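Local coordinates for vesicular integral-membrane protein VIP36 (Canis lupus familiaris, PDB 2DUR), which acts as a calcium-dependent intracellular lectin that binds high-mannose glycans and takes part in transport and sorting of glycoproteins in the early secretory pathway, at residues F112-Y116 with F126-S130; F70-G74 with F158-D162; N79-I85 with L214-I220. All blocks are in the same frame, centred on the assembly; numbering follows the deposited sequence.

Contact 1. Residues F112-Y116 with F126-S130; sequences FLDTY and FPYIS. With CA (calcium ion), chain E.
The calcium site of this L-type lectin domain sits where two neighbouring antiparallel strands part, D114 at the end of one strand and F126 entering the next. D114 grips the calcium ion with both carboxylate oxygens, OD1 and OD2 each 2.5 Å from the metal, and the backbone carbonyl O of Y116 binds it at 2.4 Å. Two waters join them, and N118 and D145 complete the shell. The D114 carboxylate is carried to the metal with CG anti to the backbone N (chi1 -174°), and OD2 has a second task: it accepts the N-H of Y116, 3.2 Å from Y116 N, in an Asx turn that brings the Y116 carbonyl round to the same ion. The F126 ring turns its edge to the D114 carboxylate, CE2 lying 3.7 Å from D114 CG, and ring and carboxylate planes stand 82° apart; CB of Y128 covers one face of the ring. Behind the site the segments belong to one sheet of the legume-lectin-like beta sandwich. F112 pairs with S130 and D114 with Y128 as hydrogen-bonded pairs, two bonds each, among them Y128 N to D114 O at 2.9 Å, so the metal-binding aspartate is held through its backbone as well. Between them the non-hydrogen-bonded pair L113 and I129 turns its side chains to the opposite sheet face, lying alongside each other with L113 CG 4.1 Å from I129 CG1; both touch L167 of the other sheet. On the face that carries D114, S130 OG meets the F112 ring at its edge, 3.7 Å from CD2. The peptide before P127 is cis, and CB of P127 packs 4.1 Å from T115 CA.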
# COMPACT_ATOMS: atom_id res chain seq x y z
N PHE A 112 -3.11 3.60 3.07
CA PHE A 112 -2.98 4.90 2.42
C PHE A 112 -1.90 5.71 3.08
O PHE A 112 -1.88 5.81 4.30
CB PHE A 112 -4.29 5.69 2.59
CG PHE A 112 -5.50 5.01 2.03
CD1 PHE A 112 -5.50 4.47 0.75
CD2 PHE A 112 -6.64 4.89 2.82
CE1 PHE A 112 -6.65 3.86 0.22
CE2 PHE A 112 -7.80 4.32 2.31
CZ PHE A 112 -7.80 3.78 1.03
N LEU A 113 -1.05 6.36 2.28
CA LEU A 113 -0.03 7.29 2.78
C LEU A 113 -0.47 8.64 2.20
O LEU A 113 -0.13 8.99 1.06
CB LEU A 113 1.35 6.88 2.26
CG LEU A 113 1.99 5.64 2.89
CD1 LEU A 113 1.36 4.40 2.33
CD2 LEU A 113 3.48 5.63 2.59
N ASP A 114 -1.28 9.36 2.97
CA ASP A 114 -1.99 10.57 2.50
C ASP A 114 -1.19 11.80 2.93
O ASP A 114 -0.97 11.99 4.11
CB ASP A 114 -3.40 10.56 3.13
CG ASP A 114 -4.30 11.68 2.61
OD1 ASP A 114 -5.54 11.64 2.85
OD2 ASP A 114 -3.78 12.61 1.95
N THR A 115 -0.77 12.63 1.97
CA THR A 115 0.10 13.76 2.27
C THR A 115 -0.61 15.12 2.28
O THR A 115 0.02 16.13 2.56
CB THR A 115 1.23 13.87 1.24
OG1 THR A 115 0.65 14.05 -0.05
CG2 THR A 115 2.12 12.61 1.21
N TYR A 116 -1.90 15.16 1.95
CA TYR A 116 -2.61 16.43 1.85
C TYR A 116 -3.93 16.40 2.62
O TYR A 116 -4.77 15.57 2.31
CB TYR A 116 -2.89 16.75 0.37
CG TYR A 116 -3.66 18.03 0.21
CD1 TYR A 116 -3.11 19.25 0.59
CD2 TYR A 116 -4.96 18.01 -0.31
CE1 TYR A 116 -3.83 20.43 0.46
CE2 TYR A 116 -5.69 19.20 -0.46
CZ TYR A 116 -5.11 20.39 -0.05
OH TYR A 116 -5.81 21.57 -0.18
N PHE A 126 -0.95 15.66 9.31
CA PHE A 126 -0.47 15.03 8.07
C PHE A 126 1.06 15.14 7.89
O PHE A 126 1.68 16.01 8.51
CB PHE A 126 -1.24 15.60 6.85
CG PHE A 126 -2.65 15.09 6.75
CD1 PHE A 126 -3.60 15.46 7.70
CD2 PHE A 126 -3.01 14.20 5.74
CE1 PHE A 126 -4.91 14.95 7.64
CE2 PHE A 126 -4.31 13.68 5.67
CZ PHE A 126 -5.27 14.06 6.61
N PRO A 127 1.66 14.24 7.07
CA PRO A 127 1.02 13.11 6.39
C PRO A 127 0.44 12.06 7.34
O PRO A 127 0.88 11.93 8.48
CB PRO A 127 2.15 12.50 5.58
CG PRO A 127 3.13 13.65 5.40
CD PRO A 127 3.08 14.34 6.72
N TYR A 128 -0.54 11.32 6.86
CA TYR A 128 -1.28 10.40 7.73
C TYR A 128 -1.39 9.06 7.01
O TYR A 128 -1.86 8.98 5.86
CB TYR A 128 -2.68 10.99 8.08
CG TYR A 128 -3.36 10.26 9.21
CD1 TYR A 128 -3.10 10.58 10.54
CD2 TYR A 128 -4.26 9.22 8.95
CE1 TYR A 128 -3.72 9.90 11.57
CE2 TYR A 128 -4.88 8.52 9.98
CZ TYR A 128 -4.61 8.87 11.29
OH TYR A 128 -5.20 8.19 12.33
N ILE A 129 -0.96 8.01 7.70
CA ILE A 129 -0.99 6.66 7.15
C ILE A 129 -2.16 5.95 7.81
O ILE A 129 -2.27 5.92 9.02
CB ILE A 129 0.32 5.86 7.49
CG1 ILE A 129 1.53 6.54 6.83
CG2 ILE A 129 0.20 4.40 7.07
CD1 ILE A 129 2.85 5.84 7.15
N SER A 130 -3.03 5.36 7.01
CA SER A 130 -4.19 4.67 7.58
C SER A 130 -4.49 3.38 6.83
O SER A 130 -3.95 3.15 5.75
CB SER A 130 -5.41 5.60 7.62
OG SER A 130 -5.84 5.95 6.31
CA CA E . -5.98 13.70 1.49
O HOH W 1 -4.71 13.60 -0.59
O HOH W 2 -7.67 12.16 0.63

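Contact 2. Residues F70-G74 with F158-D162; sequences FKVHG and FRNRD
F70 and F158 meet in an offset edge-to-face stack inside the beta sandwich, where the end of strand 64-73 is crossed by the loop leading from strand 152-155 in one sheet to strand 165-172 in the other. The edge of F70 is turned toward the face of F158, with ring centroids 5.6 Å apart and planes at 80°; CE2 of F70 comes within 3.7 Å of F158 CD2. Both rings swing in with CG between the backbone N and the carbonyl carbon, crossing at about a right angle. V72 closes the apolar part, its CG2 lying 3.9 Å from F158 CE2 while CG1 packs on the CG methylene of R159. L113 of the facing sheet touches both phenylalanines, so this end of the contact is buried. Toward solvent, polar groups and water replace the rings. Water 5 accepts from V72 N and sits very close to F158 O. Nearer the surface, water 4 lies close to K71 NZ, and water 3 accepts from R161 N and, weakly, from the same lysine. The R159 side chain, extended from CG to NE, passes V72 on its way to a salt bridge of its NE with D216, and the side-chain carbon CG of N160 lies over one face of the R159 guanidinium, toward its rim. N160 ties the exposed end: N160 N donates to V72 O at 2.9 Å with an N-H...O angle of 167°, and its amide turns back on G74, ND2 giving a weak bond to the glycine carbonyl. From the other branch of that amide, OD1 accepts from G74 N at 3.1 Å, the donor tilted 17° from the carbonyl plane.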
# COMPACT_ATOMS: atom_id res chain seq x y z
N PHE A 70 10.02 3.30 -0.45
CA PHE A 70 9.32 4.30 -1.28
C PHE A 70 9.99 5.64 -1.10
O PHE A 70 10.81 5.84 -0.20
CB PHE A 70 7.84 4.37 -0.87
CG PHE A 70 7.62 4.95 0.51
CD1 PHE A 70 7.70 4.12 1.64
CD2 PHE A 70 7.36 6.32 0.69
CE1 PHE A 70 7.54 4.67 2.94
CE2 PHE A 70 7.17 6.87 1.97
CZ PHE A 70 7.28 6.03 3.12
N LYS A 71 9.65 6.60 -1.97
CA LYS A 71 10.12 7.96 -1.77
C LYS A 71 9.05 8.92 -2.26
O LYS A 71 8.65 8.84 -3.42
CB LYS A 71 11.43 8.21 -2.51
CG LYS A 71 12.12 9.43 -2.02
CD LYS A 71 13.42 9.68 -2.78
CE LYS A 71 13.95 11.08 -2.48
NZ LYS A 71 14.48 11.23 -1.08
N VAL A 72 8.58 9.78 -1.37
CA VAL A 72 7.66 10.85 -1.75
C VAL A 72 8.41 12.16 -1.62
O VAL A 72 8.88 12.53 -0.53
CB VAL A 72 6.38 10.86 -0.89
CG1 VAL A 72 5.47 12.02 -1.32
CG2 VAL A 72 5.68 9.50 -1.03
N HIS A 73 8.50 12.89 -2.72
CA HIS A 73 9.30 14.09 -2.73
C HIS A 73 8.87 15.04 -3.84
O HIS A 73 8.45 14.59 -4.88
CB HIS A 73 10.79 13.73 -2.88
CG HIS A 73 11.11 12.92 -4.10
ND1 HIS A 73 11.89 13.42 -5.12
CD2 HIS A 73 10.73 11.68 -4.50
CE1 HIS A 73 12.01 12.51 -6.07
NE2 HIS A 73 11.33 11.44 -5.71
N GLY A 74 8.97 16.33 -3.59
CA GLY A 74 8.65 17.29 -4.64
C GLY A 74 8.97 18.69 -4.21
O GLY A 74 9.50 18.92 -3.11
N PHE A 158 7.05 11.39 6.34
CA PHE A 158 7.79 10.63 5.33
C PHE A 158 8.18 11.41 4.08
O PHE A 158 8.86 10.86 3.21
CB PHE A 158 7.08 9.32 4.96
CG PHE A 158 5.69 9.51 4.41
CD1 PHE A 158 4.59 9.20 5.18
CD2 PHE A 158 5.50 9.95 3.09
CE1 PHE A 158 3.28 9.36 4.67
CE2 PHE A 158 4.20 10.10 2.58
CZ PHE A 158 3.11 9.81 3.35
N ARG A 159 7.78 12.67 3.98
CA ARG A 159 8.01 13.42 2.76
C ARG A 159 9.33 14.18 2.78
O ARG A 159 9.68 14.79 3.80
CB ARG A 159 6.86 14.39 2.53
CG ARG A 159 6.78 14.86 1.15
CD ARG A 159 5.47 15.59 0.92
NE ARG A 159 5.67 16.47 -0.21
CZ ARG A 159 6.30 17.63 -0.17
NH1 ARG A 159 6.78 18.10 0.99
NH2 ARG A 159 6.45 18.33 -1.27
N ASN A 160 10.04 14.13 1.66
CA ASN A 160 11.22 14.99 1.46
C ASN A 160 12.28 14.74 2.52
O ASN A 160 12.90 15.69 3.01
CB ASN A 160 10.82 16.48 1.48
CG ASN A 160 10.33 16.99 0.12
OD1 ASN A 160 10.47 16.31 -0.90
ND2 ASN A 160 9.78 18.19 0.10
N ARG A 161 12.49 13.47 2.86
CA ARG A 161 13.53 13.10 3.82
C ARG A 161 14.91 12.96 3.15
O ARG A 161 15.00 12.60 1.98
CB ARG A 161 13.16 11.81 4.56
CG ARG A 161 11.77 11.84 5.23
CD ARG A 161 11.59 13.00 6.21
NE ARG A 161 12.61 12.98 7.27
CZ ARG A 161 12.44 12.45 8.49
NH1 ARG A 161 11.29 11.90 8.86
NH2 ARG A 161 13.45 12.48 9.36
N ASP A 162 15.98 13.18 3.91
CA ASP A 162 17.34 13.09 3.36
C ASP A 162 17.98 11.70 3.38
O ASP A 162 19.17 11.54 3.09
CB ASP A 162 18.26 14.10 4.05
CG ASP A 162 17.85 15.53 3.77
OD1 ASP A 162 17.27 15.79 2.68
OD2 ASP A 162 18.10 16.40 4.64
O HOH W 3 11.89 11.41 1.12
O HOH W 4 16.46 10.19 0.09
O HOH W 5 9.68 9.49 1.30

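Contact 3. Residues N79-I85 with L214-I220; sequences NLHGDGI and LSDNHDI. With MAN (alpha-D-mannopyranose), chain C.
L214 lays its CD2 methyl against L80, 3.8 Å from L80 CB, while its CD1 reaches the backbone of H81. This leucine belongs to the glycan pocket at one end of the L-type lectin beta sandwich, where the chain entering strand 84-90 of one sheet meets the chain entering strand 217-227 of the other. The mannose O6 is held from both segments: it donates to D83 OD1 at 2.6 Å and accepts from L214 N at 3.0 Å. The second carboxylate oxygen, D83 OD2, takes the sugar O4 hydroxyl, so the two oxygens clasp neighbouring substituents; H142, N118 and D213 also bond this mannose. The peptide between G82 and D83 is cis. Just before it, G82 N donates to S215 O, approaching from above the carbonyl plane, and water 6 joins L80 O to S215 N. D216 lies alongside H81, ring and carboxylate planes 19° apart. Deeper between the sheets H218 lies against G84: G84 O sits over one face of the imidazole, toward its rim, ND1 bonds to T43, and I85 slides past in the opposite direction. With its CG anti to the carbonyl carbon (chi1 -62°), H218 brings CD2 within 3.8 Å of I85 CG1.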
# COMPACT_ATOMS: atom_id res chain seq x y z
N ASN A 79 2.34 24.03 2.11
CA ASN A 79 1.59 22.77 2.14
C ASN A 79 1.02 22.34 0.77
O ASN A 79 0.18 21.45 0.69
CB ASN A 79 0.55 22.74 3.31
CG ASN A 79 -0.92 23.04 2.90
OD1 ASN A 79 -1.86 22.51 3.52
ND2 ASN A 79 -1.12 23.91 1.90
N LEU A 80 1.54 22.94 -0.30
CA LEU A 80 1.00 22.73 -1.65
C LEU A 80 1.59 21.52 -2.38
O LEU A 80 2.33 21.65 -3.37
CB LEU A 80 1.15 24.02 -2.48
CG LEU A 80 0.48 25.27 -1.90
CD1 LEU A 80 0.78 26.45 -2.81
CD2 LEU A 80 -1.05 25.11 -1.75
N HIS A 81 1.25 20.34 -1.87
CA HIS A 81 1.69 19.09 -2.47
C HIS A 81 0.62 18.04 -2.20
O HIS A 81 -0.21 18.21 -1.34
CB HIS A 81 3.03 18.62 -1.87
CG HIS A 81 2.96 18.42 -0.38
ND1 HIS A 81 3.42 19.36 0.52
CD2 HIS A 81 2.42 17.42 0.36
CE1 HIS A 81 3.19 18.93 1.75
NE2 HIS A 81 2.58 17.76 1.68
N GLY A 82 0.70 16.94 -2.92
CA GLY A 82 -0.25 15.83 -2.76
C GLY A 82 -0.16 14.85 -3.93
O GLY A 82 0.64 15.05 -4.86
N ASP A 83 -0.97 13.79 -3.94
CA ASP A 83 -1.93 13.50 -2.86
C ASP A 83 -1.51 12.34 -1.96
O ASP A 83 -2.00 12.23 -0.82
CB ASP A 83 -3.29 13.17 -3.50
CG ASP A 83 -4.06 14.44 -3.85
OD1 ASP A 83 -4.06 14.86 -5.03
OD2 ASP A 83 -4.62 15.04 -2.90
N GLY A 84 -0.65 11.47 -2.48
CA GLY A 84 -0.15 10.32 -1.72
C GLY A 84 -0.10 9.01 -2.48
O GLY A 84 -0.38 8.93 -3.68
N ILE A 85 0.24 7.95 -1.75
CA ILE A 85 0.38 6.61 -2.26
C ILE A 85 -0.64 5.70 -1.59
O ILE A 85 -0.92 5.89 -0.40
CB ILE A 85 1.83 6.06 -1.96
CG1 ILE A 85 2.86 6.78 -2.83
CG2 ILE A 85 1.90 4.53 -2.13
CD1 ILE A 85 4.34 6.47 -2.42
N LEU A 214 -2.58 19.50 -6.85
CA LEU A 214 -1.27 19.46 -6.16
C LEU A 214 -0.55 18.18 -6.52
O LEU A 214 -1.18 17.18 -6.87
CB LEU A 214 -1.49 19.54 -4.64
CG LEU A 214 -2.24 20.77 -4.14
CD1 LEU A 214 -2.50 20.67 -2.65
CD2 LEU A 214 -1.46 22.04 -4.50
N SER A 215 0.77 18.20 -6.43
CA SER A 215 1.52 17.08 -6.95
C SER A 215 2.73 16.77 -6.07
O SER A 215 3.01 17.48 -5.09
CB SER A 215 1.94 17.34 -8.40
OG SER A 215 2.88 18.40 -8.45
N ASP A 216 3.39 15.68 -6.42
CA ASP A 216 4.64 15.19 -5.81
C ASP A 216 5.13 14.04 -6.66
O ASP A 216 4.37 13.36 -7.37
CB ASP A 216 4.41 14.61 -4.39
CG ASP A 216 4.80 15.54 -3.27
OD1 ASP A 216 5.66 16.45 -3.44
OD2 ASP A 216 4.26 15.32 -2.16
N ASN A 217 6.43 13.77 -6.60
CA ASN A 217 6.91 12.51 -7.11
C ASN A 217 6.54 11.44 -6.11
O ASN A 217 6.77 11.62 -4.92
CB ASN A 217 8.44 12.52 -7.21
CG ASN A 217 8.95 13.53 -8.22
OD1 ASN A 217 8.78 13.33 -9.43
ND2 ASN A 217 9.58 14.60 -7.73
N HIS A 218 5.94 10.36 -6.60
CA HIS A 218 5.63 9.18 -5.77
C HIS A 218 6.38 8.00 -6.34
O HIS A 218 5.97 7.43 -7.34
CB HIS A 218 4.09 8.94 -5.76
CG HIS A 218 3.31 10.06 -5.17
ND1 HIS A 218 2.61 10.98 -5.94
CD2 HIS A 218 3.05 10.39 -3.88
CE1 HIS A 218 2.02 11.86 -5.14
NE2 HIS A 218 2.27 11.52 -3.89
N ASP A 219 7.51 7.63 -5.71
CA ASP A 219 8.36 6.55 -6.22
C ASP A 219 8.29 5.28 -5.36
O ASP A 219 8.18 5.36 -4.14
CB ASP A 219 9.83 6.97 -6.25
CG ASP A 219 10.10 8.18 -7.13
OD1 ASP A 219 9.26 8.47 -8.00
OD2 ASP A 219 11.15 8.82 -6.95
N ILE A 220 8.36 4.13 -6.02
CA ILE A 220 8.54 2.83 -5.34
C ILE A 220 9.89 2.30 -5.78
O ILE A 220 10.08 2.04 -6.97
CB ILE A 220 7.44 1.81 -5.73
CG1 ILE A 220 6.04 2.36 -5.42
CG2 ILE A 220 7.66 0.45 -5.00
CD1 ILE A 220 5.74 2.61 -3.93
C1 MAN C . -8.00 18.81 -6.59
C2 MAN C . -8.84 17.55 -6.39
C3 MAN C . -8.57 16.95 -5.00
C4 MAN C . -7.07 16.79 -4.73
C5 MAN C . -6.45 18.18 -4.84
C6 MAN C . -4.96 18.16 -4.51
O1 MAN C . -8.60 19.92 -5.91
O2 MAN C . -8.48 16.62 -7.37
O3 MAN C . -9.24 15.70 -4.89
O4 MAN C . -6.80 16.26 -3.45
O5 MAN C . -6.65 18.58 -6.19
O6 MAN C . -4.24 17.46 -5.50
O HOH W 6 2.21 20.71 -5.90

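All three contacts lie within one L-type lectin domain, with centres 9 Å (contacts 2 and 3), 10 Å (1 and 3) and 13 Å (1 and 2) apart. Contact 1 is local, between neighbouring strands of the seven-stranded sheet, and is nested along the chain inside the loops closed by the other two, whose segments alternate. Strand 84-90 of contact 3 borders strand 109-114 of contact 1; strands 64-73 and 217-227, of contacts 2 and 3, are neighbours in the eight-stranded sheet, where H73 pairs with N217. F158 packs on T115 and P127. Calcium-binding and mannose-binding loops thus share one end of the sandwich, at the ends of strands, joined through both sheets.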